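Local coordinates for protein cellobiose 2-epimerase (Caldibacillus thermoamylovorans, PDB 5ZHB) that catalyses the epimerisation of cellobiose at C2 of its reducing-end glucose, interconverting it with 4-O-beta-D-glucopyranosyl-D-mannose, at residues Asp248-Trp253 and Pro374-Arg379; Ala312-Tyr317 and Leu382-Arg387; Leu291-Glu296 and Val305-Val310. All blocks are in the same frame, centred on the assembly; numbering follows the deposited sequence.

Contact 1 (Asp248-Trp253 and Pro374-Arg379); sequences DIEASW and PYHNAR
R379 NH2 is shared by two carboxylates. E250 OE2 lies 3.2 Å from R379 NH2 in a salt bridge, and the hydrogen bond within it is weak, bent to 135°. The second acid is E311, while R379 NH1 has a salt bridge with E191. E250 OE2 comes in at the guanidinium edge, but the carboxylate is turned 80° from the guanidinium plane. The two flat groups therefore do not pair side by side. The indole of W253 stands nearly upright on one guanidinium face, planes 78° apart, with W253 CZ2 3.5 Å from R379 NE. Y375 CE1 sits over the opposite face, so the group is confined between the indole rim and the tyrosine ring. E250 is extended from the helix, its CG anti to the backbone N, which carries OE2 across to the other segment. E250 OE2 also sits at the H376 ring edge, 3.5 Å from H376 CE1. H376 ND1 is hydrogen-bonded to E311 and Y375 OH to E191. The axes of 248-253 and 375-379 come no nearer than 14.2 Å, so long side chains bridge the helices. Helix 183-199 touches E250 through L187 and H188, and helix 306-323 supplies E311.

Contact 2 (Ala312-Tyr317 and Leu382-Arg387); sequences AMVGFY and LEFIER
The F384 ring packs against the backbone and first side-chain atoms of M313 and V314, and against Y317. This joins two neighbouring helices of the alpha/alpha barrel built from six helical hairpins, the fold of this epimerase family. The segments run in the same direction, inclined by 27°, with axes 10.4 Å apart. F384 CZ lies 3.4 Å from Y317 CB. At the ring edge, the same F384 CZ is 3.4 Å from M313 O. The F384 and Y317 rings meet obliquely, their planes 42° apart and their centroids 5.0 Å apart. F384 CD1 sits over one face of Y317, towards the rim. Y317 has CG anti to its backbone N (chi1 -172°), which swings the ring out along helix 375-387. There R387 CD meets its edge, 3.9 Å from Y317 CD2. V314 CG1 packs on E383 CG at 4.1 Å, the two side chains crossing at about a right angle.

Further out, F8 of helix 2-21 meets the F384 ring edge-to-face. W253 of helix 245-262 touches V314, E383 and R387. R387 NH1 is held by a salt bridge to E321 and a hydrogen bond to N318. One turn apart on their own helix, R387 and E383 also form a salt bridge: E383 OE1 receives R387 NE at 2.8 Å, nearly along its C-O axis, and R387 NH2 more weakly at 3.1 Å.

Contact 3 (Leu291-Glu296 and Val305-Val310); sequences LAYENE and VWWVQV
A beta-hairpin leads into a helix here, and the loop before the hairpin folds back on the helix start. The hairpin strands are 294-296 and 299-305, and V305 is the N-cap residue of helix 306-323. The main polar link is the Q309 side-chain amide, which pairs with both backbone groups of L291. L291 N donates to Q309 OE1 at 2.9 Å, with an angle of 165° at the hydrogen. Q309 NE2 in turn donates to L291 O at 2.9 Å, nearly as straight. Both bonds lie in the carbonyl plane of the acceptor and use a lone pair. Q309 CG stands beside its backbone N (chi1 -48°) and the chain then folds back, which brings the amide beside the L291 backbone. Q309 NE2 also makes a weak bond to V305 O at 3.3 Å. A lysine in place of Q309 would probably leave L291 N without its acceptor, as its ammonium can only donate.

A water bridges the two segments: it donates to L291 O and accepts from V305 N, each at 2.9 Å. The remaining contacts are apolar. V305 CG2 lies over one face of the Y293 ring in a CH-pi contact, 3.9 Å from the ring centroid and 26° off the normal. E294 CG lies over the rim of the opposite face. V308 is used on both branches: its CG2 meets the edge of the Y293 ring, 3.8 Å from Y293 CD1, and its CG1 packs on L291 CB.

Y293 is tied by a backbone hydrogen bond to D301 in strand 299-305. L291 and Q309 both rest on I335 of helix 326-343, and A292 touches Y245 at the start of helix 245-262.

Contacts 1 and 2 share helix 375-387, and contacts 2 and 3 share helix 306-323. Contact 1 is the innermost, its centre about 6 Å from the chain centre; the centres of the other two lie about 14 Å out. Its polar groups are consistent with the central pocket where this family binds sugar. Contacts 1 and 2 have centres about 9 Å apart and meet where I249 CG2 packs 3.6 Å from A312 CA. Contact 3, its centre about 12 Å from that of contact 1, reaches it through the W307 ring stacked on H376. Contacts 2 and 3, centres about 17 Å apart, touch at A312 CB and L291 CD1, 3.4 Å apart.

Contact 1 (Asp248-Trp253 and Pro374-Arg379)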
loop_
_atom_site.group_PDB
_atom_site.type_symbol
_atom_site.label_atom_id
_atom_site.label_comp_id
_atom_site.label_asym_id
_atom_site.label_seq_id
_atom_site.Cartn_x
_atom_site.Cartn_y
_atom_site.Cartn_z
ATOM N N ASP A 248 -5.818 9.271 -3.164
ATOM C CA ASP A 248 -5.266 10.609 -3.379
ATOM C C ASP A 248 -4.309 11.020 -2.270
ATOM O O ASP A 248 -3.218 11.492 -2.526
ATOM C CB ASP A 248 -6.405 11.595 -3.563
ATOM C CG ASP A 248 -7.112 11.489 -4.904
ATOM O OD1 ASP A 248 -7.191 10.359 -5.437
ATOM O OD2 ASP A 248 -7.568 12.531 -5.411
ATOM N N ILE A 249 -4.746 10.893 -1.007
ATOM C CA ILE A 249 -3.967 11.410 0.093
ATOM C C ILE A 249 -2.738 10.529 0.311
ATOM O O ILE A 249 -1.665 11.026 0.658
ATOM C CB ILE A 249 -4.845 11.617 1.345
ATOM C CG1 ILE A 249 -4.109 12.419 2.400
ATOM C CG2 ILE A 249 -5.406 10.304 1.912
ATOM C CD1 ILE A 249 -3.610 13.768 1.906
ATOM N N GLU A 250 -2.878 9.220 0.053
ATOM C CA GLU A 250 -1.734 8.327 0.034
ATOM C C GLU A 250 -0.728 8.769 -1.031
ATOM O O GLU A 250 0.450 8.895 -0.734
ATOM C CB GLU A 250 -2.241 6.911 -0.258
ATOM C CG GLU A 250 -1.121 5.870 -0.299
ATOM C CD GLU A 250 -1.610 4.466 -0.662
ATOM O OE1 GLU A 250 -2.656 4.345 -1.347
ATOM O OE2 GLU A 250 -0.950 3.491 -0.235
ATOM N N ALA A 251 -1.196 8.962 -2.268
ATOM C CA ALA A 251 -0.344 9.370 -3.372
ATOM C C ALA A 251 0.386 10.679 -3.075
ATOM O O ALA A 251 1.565 10.810 -3.390
ATOM C CB ALA A 251 -1.178 9.529 -4.623
ATOM N N SER A 252 -0.328 11.624 -2.442
ATOM C CA SER A 252 0.278 12.895 -2.072
ATOM C C SER A 252 1.617 12.656 -1.395
ATOM O O SER A 252 2.620 13.202 -1.820
ATOM C CB SER A 252 -0.637 13.713 -1.204
ATOM O OG SER A 252 0.013 14.881 -0.736
ATOM N N TRP A 253 1.660 11.838 -0.334
ATOM C CA TRP A 253 2.890 11.734 0.431
ATOM C C TRP A 253 3.855 10.707 -0.154
ATOM O O TRP A 253 5.066 10.886 -0.020
ATOM C CB TRP A 253 2.608 11.486 1.911
ATOM C CG TRP A 253 2.207 10.089 2.296
ATOM C CD1 TRP A 253 0.945 9.596 2.395
ATOM C CD2 TRP A 253 3.086 9.027 2.701
ATOM N NE1 TRP A 253 0.978 8.281 2.769
ATOM C CE2 TRP A 253 2.273 7.914 2.987
ATOM C CE3 TRP A 253 4.465 8.902 2.853
ATOM C CZ2 TRP A 253 2.807 6.705 3.424
ATOM C CZ3 TRP A 253 5.000 7.699 3.270
ATOM C CH2 TRP A 253 4.170 6.631 3.596
ATOM N N PRO A 374 -0.852 -5.916 7.776
ATOM C CA PRO A 374 -0.364 -4.857 8.661
ATOM C C PRO A 374 0.379 -3.699 8.008
ATOM O O PRO A 374 0.921 -2.871 8.719
ATOM C CB PRO A 374 0.599 -5.679 9.539
ATOM C CG PRO A 374 1.242 -6.638 8.577
ATOM C CD PRO A 374 0.104 -7.023 7.649
ATOM N N TYR A 375 0.448 -3.656 6.671
ATOM C CA TYR A 375 1.278 -2.667 5.994
ATOM C C TYR A 375 0.753 -1.247 6.221
ATOM O O TYR A 375 1.526 -0.390 6.671
ATOM C CB TYR A 375 1.458 -3.077 4.528
ATOM C CG TYR A 375 1.356 -2.023 3.434
ATOM C CD1 TYR A 375 2.435 -1.220 3.089
ATOM C CD2 TYR A 375 0.195 -1.899 2.670
ATOM C CE1 TYR A 375 2.373 -0.311 2.035
ATOM C CE2 TYR A 375 0.119 -1.001 1.609
ATOM C CZ TYR A 375 1.200 -0.182 1.306
ATOM O OH TYR A 375 1.150 0.692 0.238
ATOM N N HIS A 376 -0.527 -0.993 5.923
ATOM C CA HIS A 376 -1.030 0.382 5.976
ATOM C C HIS A 376 -0.944 0.955 7.400
ATOM O O HIS A 376 -0.439 2.070 7.611
ATOM C CB HIS A 376 -2.448 0.467 5.439
ATOM C CG HIS A 376 -2.634 0.467 3.947
ATOM N ND1 HIS A 376 -2.198 1.499 3.133
ATOM C CD2 HIS A 376 -3.169 -0.464 3.131
ATOM C CE1 HIS A 376 -2.471 1.189 1.859
ATOM N NE2 HIS A 376 -3.097 0.017 1.835
ATOM N N ASN A 377 -1.493 0.222 8.361
ATOM C CA ASN A 377 -1.577 0.720 9.727
ATOM C C ASN A 377 -0.207 0.725 10.429
ATOM O O ASN A 377 0.087 1.685 11.163
ATOM C CB ASN A 377 -2.731 0.080 10.497
ATOM C CG ASN A 377 -2.644 -1.420 10.667
ATOM O OD1 ASN A 377 -1.869 -2.079 9.972
ATOM N ND2 ASN A 377 -3.484 -1.962 11.547
ATOM N N ALA A 378 0.638 -0.293 10.214
ATOM C CA ALA A 378 1.991 -0.253 10.742
ATOM C C ALA A 378 2.786 0.907 10.162
ATOM O O ALA A 378 3.461 1.624 10.902
ATOM C CB ALA A 378 2.738 -1.534 10.497
ATOM N N ARG A 379 2.750 1.037 8.828
ATOM C CA ARG A 379 3.455 2.098 8.148
ATOM C C ARG A 379 3.039 3.463 8.713
ATOM O O ARG A 379 3.895 4.317 8.933
ATOM C CB ARG A 379 3.234 1.991 6.635
ATOM C CG ARG A 379 4.055 3.052 5.918
ATOM C CD ARG A 379 4.091 2.978 4.415
ATOM N NE ARG A 379 2.769 3.206 3.833
ATOM C CZ ARG A 379 2.505 3.144 2.527
ATOM N NH1 ARG A 379 3.475 2.914 1.668
ATOM N NH2 ARG A 379 1.268 3.345 2.093
#

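Contact 2 (Ala312-Tyr317 and Leu382-Arg387)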
loop_
_atom_site.group_PDB
_atom_site.type_symbol
_atom_site.label_atom_id
_atom_site.label_comp_id
_atom_site.label_asym_id
_atom_site.label_seq_id
_atom_site.Cartn_x
_atom_site.Cartn_y
_atom_site.Cartn_z
ATOM N N ALA A 312 -4.719 9.037 5.278
ATOM C CA ALA A 312 -5.065 10.449 5.465
ATOM C C ALA A 312 -4.234 11.057 6.600
ATOM O O ALA A 312 -3.735 12.186 6.486
ATOM C CB ALA A 312 -6.549 10.586 5.705
ATOM N N MET A 313 -4.035 10.303 7.689
ATOM C CA MET A 313 -3.228 10.830 8.793
ATOM C C MET A 313 -1.805 11.095 8.311
ATOM O O MET A 313 -1.230 12.149 8.606
ATOM C CB MET A 313 -3.246 9.935 10.047
ATOM C CG MET A 313 -4.547 10.033 10.805
ATOM S SD MET A 313 -4.686 9.039 12.311
ATOM C CE MET A 313 -4.820 7.342 11.721
ATOM N N VAL A 314 -1.228 10.193 7.510
ATOM C CA VAL A 314 0.144 10.397 7.085
ATOM C C VAL A 314 0.193 11.579 6.104
ATOM O O VAL A 314 1.035 12.458 6.230
ATOM C CB VAL A 314 0.805 9.131 6.508
ATOM C CG1 VAL A 314 2.223 9.405 6.008
ATOM C CG2 VAL A 314 0.810 8.006 7.545
ATOM N N GLY A 315 -0.698 11.586 5.117
ATOM C CA GLY A 315 -0.628 12.559 4.047
ATOM C C GLY A 315 -0.897 13.956 4.592
ATOM O O GLY A 315 -0.239 14.898 4.184
ATOM N N PHE A 316 -1.817 14.041 5.551
ATOM C CA PHE A 316 -2.150 15.317 6.173
ATOM C C PHE A 316 -0.991 15.825 7.020
ATOM O O PHE A 316 -0.704 17.028 6.991
ATOM C CB PHE A 316 -3.471 15.227 6.918
ATOM C CG PHE A 316 -4.742 15.173 6.087
ATOM C CD1 PHE A 316 -4.830 15.670 4.785
ATOM C CD2 PHE A 316 -5.894 14.661 6.648
ATOM C CE1 PHE A 316 -6.029 15.608 4.078
ATOM C CE2 PHE A 316 -7.095 14.626 5.950
ATOM C CZ PHE A 316 -7.150 15.073 4.660
ATOM N N TYR A 317 -0.287 14.929 7.715
ATOM C CA TYR A 317 0.863 15.336 8.502
ATOM C C TYR A 317 2.025 15.801 7.616
ATOM O O TYR A 317 2.729 16.766 7.941
ATOM C CB TYR A 317 1.278 14.244 9.494
ATOM C CG TYR A 317 2.347 14.792 10.411
ATOM C CD1 TYR A 317 2.032 15.707 11.411
ATOM C CD2 TYR A 317 3.680 14.467 10.219
ATOM C CE1 TYR A 317 3.011 16.239 12.237
ATOM C CE2 TYR A 317 4.666 15.009 11.021
ATOM C CZ TYR A 317 4.334 15.905 12.024
ATOM O OH TYR A 317 5.339 16.401 12.803
ATOM N N LEU A 382 4.737 3.985 12.024
ATOM C CA LEU A 382 6.177 4.131 11.794
ATOM C C LEU A 382 6.558 5.459 11.142
ATOM O O LEU A 382 7.600 6.051 11.466
ATOM C CB LEU A 382 6.667 2.953 10.968
ATOM C CG LEU A 382 6.598 1.592 11.678
ATOM C CD1 LEU A 382 6.902 0.494 10.695
ATOM C CD2 LEU A 382 7.539 1.530 12.865
ATOM N N GLU A 383 5.708 5.953 10.241
ATOM C CA GLU A 383 5.986 7.221 9.586
ATOM C C GLU A 383 6.017 8.354 10.615
ATOM O O GLU A 383 6.891 9.220 10.554
ATOM C CB GLU A 383 4.919 7.455 8.524
ATOM C CG GLU A 383 5.226 6.810 7.175
ATOM C CD GLU A 383 6.390 7.467 6.460
ATOM O OE1 GLU A 383 6.441 8.716 6.423
ATOM O OE2 GLU A 383 7.223 6.726 5.922
ATOM N N PHE A 384 5.016 8.400 11.494
ATOM C CA PHE A 384 4.977 9.409 12.548
ATOM C C PHE A 384 6.144 9.255 13.518
ATOM O O PHE A 384 6.792 10.229 13.881
ATOM C CB PHE A 384 3.681 9.325 13.330
ATOM C CG PHE A 384 2.565 10.103 12.660
ATOM C CD1 PHE A 384 2.373 11.448 12.948
ATOM C CD2 PHE A 384 1.726 9.497 11.736
ATOM C CE1 PHE A 384 1.297 12.141 12.385
ATOM C CE2 PHE A 384 0.711 10.214 11.116
ATOM C CZ PHE A 384 0.488 11.526 11.448
ATOM N N ILE A 385 6.428 8.028 13.940
ATOM C CA ILE A 385 7.581 7.815 14.799
ATOM C C ILE A 385 8.849 8.431 14.190
ATOM O O ILE A 385 9.626 9.116 14.869
ATOM C CB ILE A 385 7.733 6.314 15.100
ATOM C CG1 ILE A 385 6.606 5.809 16.019
ATOM C CG2 ILE A 385 9.122 6.048 15.690
ATOM C CD1 ILE A 385 6.405 4.292 16.031
ATOM N N GLU A 386 9.094 8.173 12.904
ATOM C CA GLU A 386 10.328 8.571 12.248
ATOM C C GLU A 386 10.299 10.069 11.950
ATOM O O GLU A 386 11.324 10.747 12.043
ATOM C CB GLU A 386 10.537 7.733 10.979
ATOM C CG GLU A 386 11.995 7.387 10.672
ATOM C CD GLU A 386 12.280 6.787 9.288
ATOM O OE1 GLU A 386 13.447 6.459 9.008
ATOM O OE2 GLU A 386 11.364 6.663 8.452
ATOM N N ARG A 387 9.139 10.616 11.565
ATOM C CA ARG A 387 9.073 12.028 11.219
ATOM C C ARG A 387 9.273 12.907 12.462
ATOM O O ARG A 387 9.916 13.956 12.363
ATOM C CB ARG A 387 7.738 12.351 10.544
ATOM C CG ARG A 387 7.670 11.899 9.088
ATOM C CD ARG A 387 6.240 11.962 8.591
ATOM N NE ARG A 387 6.104 11.315 7.275
ATOM C CZ ARG A 387 6.008 11.994 6.134
ATOM N NH1 ARG A 387 6.172 13.308 6.134
ATOM N NH2 ARG A 387 5.755 11.360 5.000
#

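Contact 3 (Leu291-Glu296 and Val305-Val310)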
loop_
_atom_site.group_PDB
_atom_site.type_symbol
_atom_site.label_atom_id
_atom_site.label_comp_id
_atom_site.label_asym_id
_atom_site.label_seq_id
_atom_site.Cartn_x
_atom_site.Cartn_y
_atom_site.Cartn_z
ATOM N N LEU A 291 -12.731 9.990 7.167
ATOM C CA LEU A 291 -12.779 10.121 5.713
ATOM C C LEU A 291 -13.737 9.126 5.089
ATOM O O LEU A 291 -13.721 7.942 5.412
ATOM C CB LEU A 291 -11.416 9.928 5.067
ATOM C CG LEU A 291 -10.536 11.166 5.133
ATOM C CD1 LEU A 291 -9.856 11.190 6.463
ATOM C CD2 LEU A 291 -9.603 11.203 3.970
ATOM N N ALA A 292 -14.526 9.636 4.133
ATOM C CA ALA A 292 -15.325 8.827 3.246
ATOM C C ALA A 292 -14.415 7.959 2.387
ATOM O O ALA A 292 -13.207 8.184 2.336
ATOM C CB ALA A 292 -16.204 9.721 2.371
ATOM N N TYR A 293 -15.029 7.021 1.653
ATOM C CA TYR A 293 -14.276 6.066 0.852
ATOM C C TYR A 293 -14.159 6.507 -0.605
ATOM O O TYR A 293 -13.058 6.604 -1.146
ATOM C CB TYR A 293 -14.953 4.698 0.995
ATOM C CG TYR A 293 -14.253 3.574 0.260
ATOM C CD1 TYR A 293 -12.871 3.397 0.334
ATOM C CD2 TYR A 293 -14.981 2.706 -0.537
ATOM C CE1 TYR A 293 -12.244 2.356 -0.337
ATOM C CE2 TYR A 293 -14.363 1.683 -1.227
ATOM C CZ TYR A 293 -12.996 1.514 -1.131
ATOM O OH TYR A 293 -12.437 0.495 -1.838
ATOM N N GLU A 294 -15.297 6.656 -1.282
ATOM C CA GLU A 294 -15.287 6.865 -2.722
ATOM C C GLU A 294 -16.458 7.762 -3.094
ATOM O O GLU A 294 -17.457 7.818 -2.366
ATOM C CB GLU A 294 -15.538 5.587 -3.524
ATOM C CG GLU A 294 -14.329 4.669 -3.647
ATOM C CD GLU A 294 -14.721 3.352 -4.311
ATOM O OE1 GLU A 294 -15.920 3.029 -4.408
ATOM O OE2 GLU A 294 -13.794 2.650 -4.727
ATOM N N ASN A 295 -16.312 8.417 -4.247
ATOM C CA ASN A 295 -17.407 9.157 -4.867
ATOM C C ASN A 295 -17.517 8.706 -6.324
ATOM O O ASN A 295 -16.649 8.971 -7.139
ATOM C CB ASN A 295 -17.237 10.654 -4.649
ATOM C CG ASN A 295 -18.356 11.461 -5.275
ATOM O OD1 ASN A 295 -19.179 10.941 -6.035
ATOM N ND2 ASN A 295 -18.421 12.726 -4.916
ATOM N N GLU A 296 -18.546 7.907 -6.591
ATOM C CA GLU A 296 -18.736 7.280 -7.881
ATOM C C GLU A 296 -19.958 7.923 -8.524
ATOM O O GLU A 296 -21.054 7.843 -7.970
ATOM C CB GLU A 296 -18.976 5.773 -7.789
ATOM C CG GLU A 296 -18.879 5.107 -9.161
ATOM C CD GLU A 296 -18.759 3.589 -9.048
ATOM O OE1 GLU A 296 -19.052 3.028 -7.978
ATOM O OE2 GLU A 296 -18.312 2.968 -10.012
ATOM N N VAL A 305 -13.138 3.271 5.857
ATOM C CA VAL A 305 -12.301 2.114 5.568
ATOM C C VAL A 305 -10.987 2.350 6.281
ATOM O O VAL A 305 -10.469 3.463 6.208
ATOM C CB VAL A 305 -12.101 1.871 4.057
ATOM C CG1 VAL A 305 -11.159 0.712 3.774
ATOM C CG2 VAL A 305 -13.419 1.572 3.358
ATOM N N TRP A 306 -10.426 1.295 6.910
ATOM C CA TRP A 306 -9.291 1.446 7.807
ATOM C C TRP A 306 -8.095 2.104 7.110
ATOM O O TRP A 306 -7.524 3.081 7.625
ATOM C CB TRP A 306 -8.931 0.100 8.488
ATOM C CG TRP A 306 -7.820 -0.669 7.824
ATOM C CD1 TRP A 306 -6.513 -0.639 8.197
ATOM C CD2 TRP A 306 -7.880 -1.487 6.646
ATOM N NE1 TRP A 306 -5.768 -1.426 7.367
ATOM C CE2 TRP A 306 -6.567 -1.946 6.394
ATOM C CE3 TRP A 306 -8.901 -1.896 5.792
ATOM C CZ2 TRP A 306 -6.241 -2.747 5.301
ATOM C CZ3 TRP A 306 -8.586 -2.723 4.735
ATOM C CH2 TRP A 306 -7.282 -3.147 4.498
ATOM N N TRP A 307 -7.720 1.618 5.933
ATOM C CA TRP A 307 -6.494 2.084 5.291
ATOM C C TRP A 307 -6.617 3.541 4.848
ATOM O O TRP A 307 -5.616 4.255 4.873
ATOM C CB TRP A 307 -6.048 1.180 4.129
ATOM C CG TRP A 307 -6.897 1.189 2.883
ATOM C CD1 TRP A 307 -7.868 0.299 2.536
ATOM C CD2 TRP A 307 -6.793 2.117 1.784
ATOM N NE1 TRP A 307 -8.406 0.628 1.323
ATOM C CE2 TRP A 307 -7.768 1.744 0.840
ATOM C CE3 TRP A 307 -5.977 3.229 1.518
ATOM C CZ2 TRP A 307 -7.936 2.436 -0.362
ATOM C CZ3 TRP A 307 -6.133 3.897 0.322
ATOM C CH2 TRP A 307 -7.115 3.517 -0.601
ATOM N N VAL A 308 -7.850 3.949 4.489
ATOM C CA VAL A 308 -8.106 5.326 4.080
ATOM C C VAL A 308 -7.815 6.293 5.229
ATOM O O VAL A 308 -7.107 7.285 5.049
ATOM C CB VAL A 308 -9.549 5.447 3.546
ATOM C CG1 VAL A 308 -9.927 6.906 3.312
ATOM C CG2 VAL A 308 -9.800 4.577 2.318
ATOM N N GLN A 309 -8.200 5.921 6.450
ATOM C CA GLN A 309 -8.020 6.789 7.594
ATOM C C GLN A 309 -6.530 6.975 7.855
ATOM O O GLN A 309 -6.069 8.091 8.070
ATOM C CB GLN A 309 -8.706 6.243 8.841
ATOM C CG GLN A 309 -10.142 5.776 8.654
ATOM C CD GLN A 309 -11.047 6.810 8.016
ATOM O OE1 GLN A 309 -11.054 7.971 8.413
ATOM N NE2 GLN A 309 -11.735 6.424 6.954
ATOM N N VAL A 310 -5.751 5.890 7.871
ATOM C CA VAL A 310 -4.353 6.044 8.244
ATOM C C VAL A 310 -3.542 6.750 7.142
ATOM O O VAL A 310 -2.593 7.449 7.450
ATOM C CB VAL A 310 -3.678 4.703 8.611
ATOM C CG1 VAL A 310 -4.465 3.955 9.674
ATOM C CG2 VAL A 310 -3.408 3.807 7.421
HETATM O O HOH W 1 -13.243 5.449 4.005
#